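Local coordinates for PHD finger protein 3 (Homo sapiens, PDB 6IC9), which reads the phosphorylated C-terminal domain of RNA polymerase II through its SPOC domain and thereby regulates neuronal gene expression, at residues T29-V34 / C76-T81; G71-C76 / L151-K156; L93-F98 / N146-L151; I120-T125 / L142-L147. All blocks are in the same frame, centred on the assembly; numbering follows the deposited sequence. Where two conformers were deposited one is given.

Contact 1: T29-V34 / C76-T81; sequences TKAYPV and CVVRFT
The Arg79 guanidinium overlaps the near end of the Tyr32 side chain, with Tyr32 CB 3.6 Å above its plane and over its centre. The two residues face each other in a hydrogen-bonded antiparallel pair between strands 25-35 and 73-82 of the curled SPOC β-barrel. Guanidinium and phenol ring are 7° from parallel but displaced, so the overlap is with CB and the CG end of the ring. With CG set between backbone N and carbonyl carbon (chi1 66°), the arginine leaves the strand on the tyrosine side and then runs extended to NE. On the way its CB meets Val34 CG2 at 3.5 Å. Water 1, at the guanidinium edge, accepts from NE and donates to Pro33 O, which probably helps to hold the flat group in this orientation. Replacing Arg79 by alanine is likely to strip Tyr32 of this cover and leave the bridging water without its donor. Thr81 OG1 takes a different approach, reaching the tyrosine ring at its edge, 3.4 Å from CE1. On the opposite face of the ladder Ala31 CB packs against Phe80 CE1 at 3.9 Å; strand 15-21 adds Trp15 to the cover of Phe80, whose side chain also touches Met117 and Leu119. At the Thr29 end of the ladder Thr81 O takes two donors. Lys30 N approaches in the carbonyl plane at 3.0 Å, while Thr29 OG1, turned anti to its own N (chi1 179°), donates at 2.8 Å from well above that plane.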
loop_
_atom_site.group_PDB
_atom_site.type_symbol
_atom_site.label_atom_id
_atom_site.label_comp_id
_atom_site.label_asym_id
_atom_site.label_seq_id
_atom_site.Cartn_x
_atom_site.Cartn_y
_atom_site.Cartn_z
ATOM N N THR A 29 -11.678 -1.345 5.147
ATOM C CA THR A 29 -10.524 -2.164 5.466
ATOM C C THR A 29 -9.882 -1.608 6.733
ATOM O O THR A 29 -9.970 -0.422 7.013
ATOM C CB THR A 29 -9.546 -2.184 4.270
ATOM O OG1 THR A 29 -8.401 -2.964 4.607
ATOM C CG2 THR A 29 -9.058 -0.772 3.974
ATOM N N LYS A 30 -9.170 -2.467 7.469
ATOM C CA LYS A 30 -8.328 -2.028 8.563
ATOM C C LYS A 30 -6.883 -2.261 8.136
ATOM O O LYS A 30 -6.605 -3.260 7.467
ATOM C CB LYS A 30 -8.627 -2.828 9.831
ATOM C CG LYS A 30 -9.925 -2.346 10.573
ATOM C CD LYS A 30 -10.333 -3.406 11.622
ATOM C CE LYS A 30 -11.530 -2.904 12.484
ATOM N NZ LYS A 30 -12.048 -4.011 13.393
ATOM N N ALA A 31 -6.000 -1.335 8.491
ATOM C CA ALA A 31 -4.546 -1.475 8.227
ATOM C C ALA A 31 -3.822 -1.866 9.506
ATOM O O ALA A 31 -4.083 -1.291 10.569
ATOM C CB ALA A 31 -3.959 -0.151 7.721
ATOM N N TYR A 32 -2.897 -2.826 9.400
ATOM C CA TYR A 32 -2.050 -3.297 10.481
ATOM C C TYR A 32 -0.600 -3.081 10.099
ATOM O O TYR A 32 -0.234 -3.269 8.932
ATOM C CB TYR A 32 -2.245 -4.789 10.753
ATOM C CG TYR A 32 -3.679 -5.046 11.246
ATOM C CD1 TYR A 32 -4.711 -5.231 10.354
ATOM C CD2 TYR A 32 -3.982 -5.016 12.623
ATOM C CE1 TYR A 32 -6.034 -5.424 10.812
ATOM C CE2 TYR A 32 -5.281 -5.200 13.077
ATOM C CZ TYR A 32 -6.288 -5.412 12.175
ATOM O OH TYR A 32 -7.567 -5.589 12.636
ATOM N N PRO A 33 0.252 -2.783 11.071
ATOM C CA PRO A 33 1.679 -2.567 10.758
ATOM C C PRO A 33 2.371 -3.827 10.305
ATOM O O PRO A 33 2.078 -4.943 10.752
ATOM C CB PRO A 33 2.271 -2.057 12.087
ATOM C CG PRO A 33 1.271 -2.330 13.097
ATOM C CD PRO A 33 -0.076 -2.337 12.437
ATOM N N VAL A 34 3.284 -3.642 9.357
ATOM C CA VAL A 34 4.118 -4.709 8.850
ATOM C C VAL A 34 5.591 -4.359 9.034
ATOM O O VAL A 34 6.363 -5.137 9.602
ATOM C CB VAL A 34 3.819 -5.000 7.354
ATOM C CG1 VAL A 34 4.781 -6.031 6.888
ATOM C CG2 VAL A 34 2.355 -5.537 7.134
ATOM N N CYS A 76 7.164 3.046 5.352
ATOM C CA CYS A 76 6.570 1.976 6.135
ATOM C C CYS A 76 5.603 1.158 5.289
ATOM O O CYS A 76 5.194 1.534 4.192
ATOM C CB CYS A 76 5.947 2.490 7.416
ATOM S SG CYS A 76 4.356 3.232 7.289
ATOM N N VAL A 77 5.328 -0.027 5.782
ATOM C CA VAL A 77 4.578 -1.017 5.031
ATOM C C VAL A 77 3.459 -1.438 5.962
ATOM O O VAL A 77 3.719 -1.704 7.144
ATOM C CB VAL A 77 5.447 -2.233 4.628
ATOM C CG1 VAL A 77 4.526 -3.216 3.891
ATOM C CG2 VAL A 77 6.650 -1.806 3.698
ATOM N N VAL A 78 2.210 -1.381 5.481
ATOM C CA VAL A 78 1.071 -1.870 6.251
ATOM C C VAL A 78 0.417 -2.997 5.469
ATOM O O VAL A 78 0.688 -3.208 4.276
ATOM C CB VAL A 78 0.022 -0.781 6.562
ATOM C CG1 VAL A 78 0.645 0.324 7.411
ATOM C CG2 VAL A 78 -0.611 -0.180 5.230
ATOM N N ARG A 79 -0.437 -3.762 6.163
ATOM C CA ARG A 79 -1.204 -4.799 5.483
ATOM C C ARG A 79 -2.683 -4.492 5.730
ATOM O O ARG A 79 -3.052 -3.995 6.805
ATOM C CB ARG A 79 -0.882 -6.214 5.952
ATOM C CG ARG A 79 -1.253 -6.515 7.380
ATOM C CD ARG A 79 -0.912 -8.023 7.728
ATOM N NE ARG A 79 -1.002 -8.201 9.174
ATOM C CZ ARG A 79 -2.141 -8.394 9.800
ATOM N NH1 ARG A 79 -3.280 -8.494 9.092
ATOM N NH2 ARG A 79 -2.143 -8.481 11.117
ATOM N N PHE A 80 -3.485 -4.687 4.698
ATOM C CA PHE A 80 -4.924 -4.374 4.735
ATOM C C PHE A 80 -5.700 -5.649 4.951
ATOM O O PHE A 80 -5.347 -6.690 4.383
ATOM C CB PHE A 80 -5.369 -3.702 3.419
ATOM C CG PHE A 80 -4.779 -2.324 3.240
ATOM C CD1 PHE A 80 -5.230 -1.267 4.014
ATOM C CD2 PHE A 80 -3.779 -2.095 2.276
ATOM C CE1 PHE A 80 -4.684 0.052 3.866
ATOM C CE2 PHE A 80 -3.199 -0.804 2.124
ATOM C CZ PHE A 80 -3.685 0.310 2.910
ATOM N N THR A 81 -6.813 -5.546 5.712
ATOM C CA THR A 81 -7.718 -6.688 5.896
ATOM C C THR A 81 -9.134 -6.184 5.657
ATOM O O THR A 81 -9.450 -5.098 6.103
ATOM C CB THR A 81 -7.648 -7.270 7.327
ATOM O OG1 THR A 81 -8.082 -6.273 8.240
ATOM C CG2 THR A 81 -6.189 -7.616 7.725
HETATM O O HOH W 1 1.524 -7.654 10.202
#

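Contact 2: G71-C76 / L151-K156; sequences GTKEIC and LIIRQK
Glu74 and Arg154 form one hydrogen-bonded pair of an antiparallel β-ladder, Cys76 and Ile152 the next, in the SPOC β-barrel where strand 147-155 ends beside the start of strand 73-82, next to the bound phosphopeptide. All four backbone bonds are short and close to linear; that from Arg154 N to Glu74 O measures 2.8 Å, with 176° at the hydrogen. Apolar contacts occupy the face of Ile75, whose CG2 branch reaches Leu151 CD1 at 3.5 Å, beneath helix 57-70. On the other face Cys76 SG lies 4.1 Å from Arg154 CD. The arginine's charge is directed elsewhere, for NH2 forms a salt bridge with Asp44 and also bonds to Glu39 O. Aliphatic carbons do the touching between Glu74 and Lys156 too: the chains cross nearly at right angles, CG to CG 3.4 Å. Polar contacts gather at the peptide end. Lys73 bends at chi2 (-76°) and chi4 (-79°), curling its NZ back onto Thr72 O and leaving it to bond a modified side chain of the peptide, while Thr72 OG1 binds the peptide backbone. A methionine in place of Lys73 would probably leave that modified group without its charged partner and Thr72 O without this donor. Gln155 runs alongside the lysine, pointing the same way and itself packing on a modified side chain of the peptide, with its OE1 3.3 Å from Lys73 CD.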
loop_
_atom_site.group_PDB
_atom_site.type_symbol
_atom_site.label_atom_id
_atom_site.label_comp_id
_atom_site.label_asym_id
_atom_site.label_seq_id
_atom_site.Cartn_x
_atom_site.Cartn_y
_atom_site.Cartn_z
ATOM N N GLY A 71 17.780 9.670 2.094
ATOM C CA GLY A 71 17.741 9.911 3.519
ATOM C C GLY A 71 16.702 10.902 3.981
ATOM O O GLY A 71 16.689 11.237 5.174
ATOM N N THR A 72 15.821 11.388 3.095
ATOM C CA THR A 72 14.843 12.405 3.488
ATOM C C THR A 72 13.443 11.858 3.781
ATOM O O THR A 72 12.525 12.641 4.005
ATOM C CB THR A 72 14.735 13.484 2.404
ATOM O OG1 THR A 72 14.293 12.882 1.171
ATOM C CG2 THR A 72 16.120 14.173 2.165
ATOM N N LYS A 73 13.235 10.553 3.766
ATOM C CA LYS A 73 11.864 10.056 3.919
ATOM C C LYS A 73 11.867 8.815 4.796
ATOM O O LYS A 73 12.898 8.168 5.002
ATOM C CB LYS A 73 11.209 9.740 2.565
ATOM C CG LYS A 73 11.279 10.907 1.498
ATOM C CD LYS A 73 10.291 12.029 1.781
ATOM C CE LYS A 73 10.566 13.237 0.853
ATOM N NZ LYS A 73 11.711 14.055 1.344
ATOM N N GLU A 74 10.688 8.484 5.298
ATOM C CA GLU A 74 10.461 7.277 6.077
ATOM C C GLU A 74 9.540 6.377 5.270
ATOM O O GLU A 74 8.522 6.845 4.737
ATOM C CB GLU A 74 9.805 7.593 7.420
ATOM C CG GLU A 74 10.593 8.523 8.339
ATOM C CD GLU A 74 11.711 7.810 9.096
ATOM O OE1 GLU A 74 12.188 8.366 10.113
ATOM O OE2 GLU A 74 12.116 6.701 8.675
ATOM N N ILE A 75 9.902 5.108 5.183
ATOM C CA ILE A 75 9.141 4.114 4.448
ATOM C C ILE A 75 8.471 3.217 5.469
ATOM O O ILE A 75 9.134 2.696 6.370
ATOM C CB ILE A 75 10.021 3.290 3.500
ATOM C CG1 ILE A 75 10.626 4.174 2.405
ATOM C CG2 ILE A 75 9.149 2.210 2.848
ATOM C CD1 ILE A 75 11.696 3.484 1.717
ATOM N N CYS A 76 7.164 3.046 5.352
ATOM C CA CYS A 76 6.570 1.976 6.135
ATOM C C CYS A 76 5.603 1.158 5.289
ATOM O O CYS A 76 5.194 1.534 4.192
ATOM C CB CYS A 76 5.947 2.490 7.416
ATOM S SG CYS A 76 4.356 3.232 7.289
ATOM N N LEU A 151 2.455 0.406 0.703
ATOM C CA LEU A 151 3.824 0.937 0.821
ATOM C C LEU A 151 3.688 2.434 0.922
ATOM O O LEU A 151 3.247 3.071 -0.031
ATOM C CB LEU A 151 4.629 0.527 -0.419
ATOM C CG LEU A 151 5.977 1.203 -0.585
ATOM C CD1 LEU A 151 6.798 0.820 0.591
ATOM C CD2 LEU A 151 6.598 0.664 -1.915
ATOM N N ILE A 152 4.049 3.009 2.078
ATOM C CA ILE A 152 3.774 4.408 2.362
ATOM C C ILE A 152 5.098 5.163 2.519
ATOM O O ILE A 152 5.921 4.822 3.385
ATOM C CB ILE A 152 2.903 4.558 3.629
ATOM C CG1 ILE A 152 1.695 3.598 3.509
ATOM C CG2 ILE A 152 2.429 5.991 3.797
ATOM C CD1 ILE A 152 0.881 3.534 4.801
ATOM N N ILE A 153 5.299 6.167 1.676
ATOM C CA ILE A 153 6.449 7.072 1.748
ATOM C C ILE A 153 6.017 8.335 2.480
ATOM O O ILE A 153 5.172 9.082 1.977
ATOM C CB ILE A 153 6.958 7.441 0.343
ATOM C CG1 ILE A 153 7.036 6.198 -0.548
ATOM C CG2 ILE A 153 8.304 8.221 0.436
ATOM C CD1 ILE A 153 7.931 5.103 0.033
ATOM N N ARG A 154 6.614 8.607 3.645
ATOM C CA ARG A 154 6.272 9.793 4.426
ATOM C C ARG A 154 7.459 10.756 4.569
ATOM O O ARG A 154 8.625 10.368 4.511
ATOM C CB ARG A 154 5.771 9.367 5.801
ATOM C CG ARG A 154 4.861 8.105 5.655
ATOM C CD ARG A 154 4.769 7.252 6.925
ATOM N NE ARG A 154 3.899 7.969 7.814
ATOM C CZ ARG A 154 3.651 7.677 9.086
ATOM N NH1 ARG A 154 4.208 6.639 9.705
ATOM N NH2 ARG A 154 2.807 8.457 9.723
ATOM N N GLN A 155 7.140 12.018 4.761
ATOM C CA GLN A 155 8.170 13.010 5.019
ATOM C C GLN A 155 8.726 12.800 6.421
ATOM O O GLN A 155 8.047 12.279 7.314
ATOM C CB GLN A 155 7.601 14.426 4.867
ATOM C CG GLN A 155 6.590 14.605 3.711
ATOM C CD GLN A 155 7.226 14.798 2.310
ATOM O OE1 GLN A 155 8.453 14.787 2.149
ATOM N NE2 GLN A 155 6.369 14.986 1.294
ATOM N N LYS A 156 10.004 13.117 6.577
ATOM C CA LYS A 156 10.656 13.113 7.875
ATOM C C LYS A 156 10.568 14.496 8.501
ATOM O O LYS A 156 10.281 15.501 7.843
ATOM C CB LYS A 156 12.119 12.712 7.751
ATOM C CG LYS A 156 12.314 11.287 7.364
ATOM C CD LYS A 156 13.614 10.768 7.914
ATOM C CE LYS A 156 14.736 11.568 7.376
ATOM N NZ LYS A 156 15.831 10.607 7.039
#

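Contact 3: L93-F98 / N146-L151; sequences LLFAYF and NLLLGL
Phe95 and Asn146 stack flat, ring plane and amide plane 5° apart, where helix 85-101 lies across the start of strand 147-155 in the SPOC β-barrel. Helix and strand segments are steeply crossed, and side chains bridge the 8.7 Å between their axes. Phe95 does most of this. Its CG stands anti to the backbone N (chi1 175°), which extends the ring from the helix towards the strand, one face presented to the asparagine. Asn146 CB makes a CH-pi contact with that face, 3.7 Å from the ring centroid. Beyond CB, the amide slides out over the rim near CE1 and CZ. It can lie there because chi1 of Asn146 (-68°) places CG beside its own backbone N; OD1 is meanwhile engaged by Ala124 N. The ring edge is used as well: Phe95 CD2 comes to 3.5 Å from Leu147 O, near the ring plane. Farther along the strand, Leu148 forks beneath the helix. One branch, CD2, touches Phe95 at CA (3.8 Å); the other turns to Leu94, the two leucines crossing at about a right angle. Leu94 packs on from there to Ile19 and Met21 of strand 15-21, and Tyr91, one turn earlier in the helix, bonds to Leu148 N through its hydroxyl. Between the leucines themselves, the join is methyl to methyl, Leu94 CD2 to Leu148 CD1 at 4.1 Å.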
loop_
_atom_site.group_PDB
_atom_site.type_symbol
_atom_site.label_atom_id
_atom_site.label_comp_id
_atom_site.label_asym_id
_atom_site.label_seq_id
_atom_site.Cartn_x
_atom_site.Cartn_y
_atom_site.Cartn_z
ATOM N N LEU A 93 -11.555 -8.594 -5.544
ATOM C CA LEU A 93 -11.554 -8.017 -6.895
ATOM C C LEU A 93 -10.359 -7.102 -7.104
ATOM O O LEU A 93 -9.726 -7.118 -8.170
ATOM C CB LEU A 93 -12.825 -7.200 -7.145
ATOM C CG LEU A 93 -14.076 -8.029 -7.382
ATOM C CD1 LEU A 93 -15.318 -7.129 -7.232
ATOM C CD2 LEU A 93 -13.984 -8.625 -8.779
ATOM N N LEU A 94 -10.059 -6.272 -6.104
ATOM C CA LEU A 94 -8.946 -5.347 -6.229
ATOM C C LEU A 94 -7.614 -6.071 -6.233
ATOM O O LEU A 94 -6.744 -5.760 -7.059
ATOM C CB LEU A 94 -8.989 -4.321 -5.082
ATOM C CG LEU A 94 -8.063 -3.102 -5.321
ATOM C CD1 LEU A 94 -8.406 -2.391 -6.592
ATOM C CD2 LEU A 94 -8.204 -2.145 -4.125
ATOM N N PHE A 95 -7.439 -7.048 -5.336
ATOM C CA PHE A 95 -6.237 -7.896 -5.404
ATOM C C PHE A 95 -6.061 -8.500 -6.811
ATOM O O PHE A 95 -4.986 -8.430 -7.397
ATOM C CB PHE A 95 -6.344 -9.048 -4.392
ATOM C CG PHE A 95 -5.182 -10.015 -4.504
ATOM C CD1 PHE A 95 -5.217 -11.093 -5.350
ATOM C CD2 PHE A 95 -4.022 -9.757 -3.813
ATOM C CE1 PHE A 95 -4.104 -11.957 -5.475
ATOM C CE2 PHE A 95 -2.910 -10.618 -3.936
ATOM C CZ PHE A 95 -2.969 -11.704 -4.761
ATOM N N ALA A 96 -7.125 -9.106 -7.347
ATOM C CA ALA A 96 -7.055 -9.745 -8.662
ATOM C C ALA A 96 -6.768 -8.730 -9.765
ATOM O O ALA A 96 -6.051 -9.037 -10.743
ATOM C CB ALA A 96 -8.362 -10.499 -8.966
ATOM N N TYR A 97 -7.337 -7.539 -9.645
ATOM C CA TYR A 97 -7.105 -6.501 -10.651
ATOM C C TYR A 97 -5.617 -6.271 -10.834
ATOM O O TYR A 97 -5.096 -6.273 -11.961
ATOM C CB TYR A 97 -7.800 -5.186 -10.222
ATOM C CG TYR A 97 -7.504 -4.086 -11.225
ATOM C CD1 TYR A 97 -8.362 -3.853 -12.266
ATOM C CD2 TYR A 97 -6.312 -3.323 -11.142
ATOM C CE1 TYR A 97 -8.079 -2.893 -13.221
ATOM C CE2 TYR A 97 -5.999 -2.382 -12.103
ATOM C CZ TYR A 97 -6.911 -2.157 -13.131
ATOM O OH TYR A 97 -6.596 -1.210 -14.082
ATOM N N PHE A 98 -4.916 -6.011 -9.728
ATOM C CA PHE A 98 -3.500 -5.680 -9.820
ATOM C C PHE A 98 -2.642 -6.925 -9.974
ATOM O O PHE A 98 -1.590 -6.886 -10.648
ATOM C CB PHE A 98 -3.054 -4.899 -8.561
ATOM C CG PHE A 98 -3.547 -3.499 -8.567
ATOM C CD1 PHE A 98 -3.058 -2.616 -9.515
ATOM C CD2 PHE A 98 -4.590 -3.102 -7.731
ATOM C CE1 PHE A 98 -3.550 -1.319 -9.601
ATOM C CE2 PHE A 98 -5.082 -1.789 -7.805
ATOM C CZ PHE A 98 -4.569 -0.912 -8.761
ATOM N N ASN A 146 -3.949 -14.374 0.289
ATOM C CA ASN A 146 -3.604 -13.271 -0.616
ATOM C C ASN A 146 -3.858 -11.961 0.115
ATOM O O ASN A 146 -4.892 -11.794 0.792
ATOM C CB ASN A 146 -4.447 -13.326 -1.903
ATOM C CG ASN A 146 -4.121 -14.504 -2.789
ATOM O OD1 ASN A 146 -3.009 -15.025 -2.780
ATOM N ND2 ASN A 146 -5.115 -14.935 -3.592
ATOM N N LEU A 147 -2.963 -10.979 -0.072
ATOM C CA LEU A 147 -2.997 -9.762 0.729
ATOM C C LEU A 147 -2.776 -8.553 -0.159
ATOM O O LEU A 147 -2.021 -8.612 -1.142
ATOM C CB LEU A 147 -1.851 -9.724 1.780
ATOM C CG LEU A 147 -2.041 -10.629 2.992
ATOM C CD1 LEU A 147 -0.781 -10.529 3.830
ATOM C CD2 LEU A 147 -3.306 -10.107 3.757
ATOM N N LEU A 148 -3.360 -7.434 0.262
ATOM C CA LEU A 148 -3.032 -6.104 -0.259
ATOM C C LEU A 148 -2.170 -5.445 0.794
ATOM O O LEU A 148 -2.582 -5.347 1.967
ATOM C CB LEU A 148 -4.315 -5.262 -0.477
ATOM C CG LEU A 148 -5.167 -5.737 -1.665
ATOM C CD1 LEU A 148 -6.500 -4.970 -1.652
ATOM C CD2 LEU A 148 -4.461 -5.503 -3.030
ATOM N N LEU A 149 -0.948 -5.040 0.405
ATOM C CA LEU A 149 -0.070 -4.248 1.242
ATOM C C LEU A 149 -0.129 -2.792 0.814
ATOM O O LEU A 149 -0.340 -2.495 -0.357
ATOM C CB LEU A 149 1.368 -4.790 1.031
ATOM C CG LEU A 149 1.974 -5.850 1.968
ATOM C CD1 LEU A 149 1.054 -6.959 2.407
ATOM C CD2 LEU A 149 3.339 -6.383 1.396
ATOM N N GLY A 150 0.125 -1.888 1.748
ATOM C CA GLY A 150 0.341 -0.488 1.440
ATOM C C GLY A 150 1.801 -0.148 1.709
ATOM O O GLY A 150 2.298 -0.354 2.813
ATOM N N LEU A 151 2.455 0.406 0.703
ATOM C CA LEU A 151 3.824 0.937 0.821
ATOM C C LEU A 151 3.688 2.434 0.922
ATOM O O LEU A 151 3.247 3.071 -0.031
ATOM C CB LEU A 151 4.629 0.527 -0.419
ATOM C CG LEU A 151 5.977 1.203 -0.585
ATOM C CD1 LEU A 151 6.798 0.820 0.591
ATOM C CD2 LEU A 151 6.598 0.664 -1.915
#

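Contact 4: I120-T125 / L142-L147; sequences IPLGAT and LHRPNL
The Arg144 guanidinium is sandwiched: Leu122 CD2 lies against one face, 3.6 Å from NE, and Ala124 O stands over the opposite face, 3.4 Å above the plane and offset toward the rim. Gly123 O and water 2 sit at the edges. NH2 donates to Gly123 O at 3.1 Å, the acceptor lying 18° out of the guanidinium plane, and has a further partner in Asp126 O. Water 2 lies in the plane, accepts from NE and passes both its protons to carbonyls, Leu122 O and Pro145 O, so that one solvent molecule ties the arginine to either segment. The side chain is steered to these groups by its torsions: CG lies between backbone N and carbonyl carbon (chi1 42°), and the chain bends at chi3. A second flat group, the Asn146 amide, offers OD1 to Ala124 N; the bond is 2.8 Å long, runs in the carbonyl plane, and makes the asparagine side chain stand in for a further backbone rung. The last true rung is the antiparallel pair Leu122-Leu147, hydrogen-bonded in both directions, with Leu122 N to Leu147 O at 2.8 Å. Here strands 114-122 and 147-155, consecutive in sequence and adjacent in the sheet, splay into the long connection between them, and Arg144 and Asn146 hold its two roots together by side-chain bonds. Loop residues Pro129 and Leu140 pack on Leu122, while helix 85-101 covers the other side, setting Phe95 and Phe98 on Pro121, beside Tyr104 of strand 104-107.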
loop_
_atom_site.group_PDB
_atom_site.type_symbol
_atom_site.label_atom_id
_atom_site.label_comp_id
_atom_site.label_asym_id
_atom_site.label_seq_id
_atom_site.Cartn_x
_atom_site.Cartn_y
_atom_site.Cartn_z
ATOM N N ILE A 120 0.095 -2.897 -3.117
ATOM C CA ILE A 120 0.873 -4.012 -3.626
ATOM C C ILE A 120 0.088 -5.307 -3.409
ATOM O O ILE A 120 -0.218 -5.654 -2.271
ATOM C CB ILE A 120 2.234 -4.070 -2.918
ATOM C CG1 ILE A 120 3.049 -2.837 -3.318
ATOM C CG2 ILE A 120 2.959 -5.423 -3.310
ATOM C CD1 ILE A 120 4.401 -2.717 -2.545
ATOM N N PRO A 121 -0.222 -6.069 -4.449
ATOM C CA PRO A 121 -0.802 -7.397 -4.223
ATOM C C PRO A 121 0.309 -8.387 -3.882
ATOM O O PRO A 121 1.309 -8.487 -4.599
ATOM C CB PRO A 121 -1.458 -7.722 -5.564
ATOM C CG PRO A 121 -0.616 -6.995 -6.575
ATOM C CD PRO A 121 -0.174 -5.713 -5.885
ATOM N N LEU A 122 0.170 -9.072 -2.763
ATOM C CA LEU A 122 1.135 -10.126 -2.397
ATOM C C LEU A 122 0.393 -11.446 -2.342
ATOM O O LEU A 122 -0.416 -11.663 -1.431
ATOM C CB LEU A 122 1.791 -9.830 -1.067
ATOM C CG LEU A 122 2.788 -10.917 -0.626
ATOM C CD1 LEU A 122 4.050 -10.725 -1.478
ATOM C CD2 LEU A 122 3.082 -10.749 0.848
ATOM N N GLY A 123 0.629 -12.306 -3.335
ATOM C CA GLY A 123 0.005 -13.621 -3.336
ATOM C C GLY A 123 0.442 -14.474 -2.156
ATOM O O GLY A 123 1.544 -14.320 -1.625
ATOM N N ALA A 124 -0.475 -15.338 -1.706
ATOM C CA ALA A 124 -0.222 -16.185 -0.530
ATOM C C ALA A 124 1.062 -17.019 -0.692
ATOM O O ALA A 124 1.794 -17.224 0.277
ATOM C CB ALA A 124 -1.427 -17.104 -0.279
ATOM N N THR A 125 1.342 -17.502 -1.905
ATOM C CA THR A 125 2.563 -18.253 -2.186
ATOM C C THR A 125 3.628 -17.389 -2.852
ATOM O O THR A 125 4.557 -17.924 -3.467
ATOM C CB THR A 125 2.263 -19.478 -3.061
ATOM O OG1 THR A 125 1.776 -19.062 -4.345
ATOM C CG2 THR A 125 1.187 -20.324 -2.429
ATOM N N LEU A 142 4.056 -16.701 7.693
ATOM C CA LEU A 142 4.366 -17.570 6.579
ATOM C C LEU A 142 3.088 -18.053 5.902
ATOM O O LEU A 142 3.024 -18.158 4.677
ATOM C CB LEU A 142 5.188 -18.765 7.071
ATOM C CG LEU A 142 5.317 -19.880 6.041
ATOM C CD1 LEU A 142 6.216 -19.432 4.886
ATOM C CD2 LEU A 142 5.862 -21.192 6.640
ATOM N N HIS A 143 2.089 -18.397 6.684
ATOM C CA HIS A 143 0.858 -18.989 6.158
ATOM C C HIS A 143 -0.189 -17.887 6.130
ATOM O O HIS A 143 -0.632 -17.435 7.185
ATOM C CB HIS A 143 0.411 -20.139 7.052
ATOM C CG HIS A 143 -0.637 -20.992 6.420
ATOM N ND1 HIS A 143 -1.820 -21.305 7.058
ATOM C CD2 HIS A 143 -0.685 -21.588 5.208
ATOM C CE1 HIS A 143 -2.550 -22.062 6.258
ATOM N NE2 HIS A 143 -1.879 -22.263 5.137
ATOM N N ARG A 144 -0.503 -17.381 4.948
ATOM C CA ARG A 144 -1.304 -16.161 4.925
ATOM C C ARG A 144 -2.205 -16.193 3.710
ATOM O O ARG A 144 -1.946 -16.943 2.765
ATOM C CB ARG A 144 -0.415 -14.899 4.908
ATOM C CG ARG A 144 0.738 -15.025 4.007
ATOM C CD ARG A 144 1.541 -13.721 3.917
ATOM N NE ARG A 144 1.990 -13.754 2.549
ATOM C CZ ARG A 144 3.122 -14.263 2.172
ATOM N NH1 ARG A 144 3.920 -14.687 3.100
ATOM N NH2 ARG A 144 3.434 -14.317 0.889
ATOM N N PRO A 145 -3.282 -15.407 3.705
ATOM C CA PRO A 145 -4.115 -15.318 2.508
ATOM C C PRO A 145 -3.417 -14.413 1.499
ATOM O O PRO A 145 -2.428 -13.770 1.817
ATOM C CB PRO A 145 -5.412 -14.694 3.018
ATOM C CG PRO A 145 -4.980 -13.825 4.158
ATOM C CD PRO A 145 -3.779 -14.569 4.799
ATOM N N ASN A 146 -3.949 -14.374 0.289
ATOM C CA ASN A 146 -3.604 -13.271 -0.616
ATOM C C ASN A 146 -3.858 -11.961 0.115
ATOM O O ASN A 146 -4.892 -11.794 0.792
ATOM C CB ASN A 146 -4.447 -13.326 -1.903
ATOM C CG ASN A 146 -4.121 -14.504 -2.789
ATOM O OD1 ASN A 146 -3.009 -15.025 -2.780
ATOM N ND2 ASN A 146 -5.115 -14.935 -3.592
ATOM N N LEU A 147 -2.963 -10.979 -0.072
ATOM C CA LEU A 147 -2.997 -9.762 0.729
ATOM C C LEU A 147 -2.776 -8.553 -0.159
ATOM O O LEU A 147 -2.021 -8.612 -1.142
ATOM C CB LEU A 147 -1.851 -9.724 1.780
ATOM C CG LEU A 147 -2.041 -10.629 2.992
ATOM C CD1 LEU A 147 -0.781 -10.529 3.830
ATOM C CD2 LEU A 147 -3.306 -10.107 3.757
HETATM O O HOH W 2 0.008 -12.831 0.960
HETATM O O HOH W 3 0.863 -18.655 2.601
HETATM O O HOH W 4 4.132 -18.227 1.845
#

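Overall arrangement
Strand 147-155 runs through contacts 2 and 3 and starts at contact 4, while strand 73-82 joins contacts 1 and 2 through Cys76. Between contacts 1 and 3 the two strands are themselves paired, Phe80 N lying 3.0 Å from Leu148 O. Contacts 1 and 3 lie nearer the chain's centre; contacts 2 and 4 lie on opposite sides of it, with centres about 24 Å apart. Chemistry follows place. Contact 3, helix on sheet, is buried and relies on apolar and stacking contacts, while the others are partly buried; contacts 1 and 2 rest on backbone ladders, and towards the periphery polar side chains are added, in contact 2 for the phosphopeptide, in contact 4 for loop carbonyls and waters.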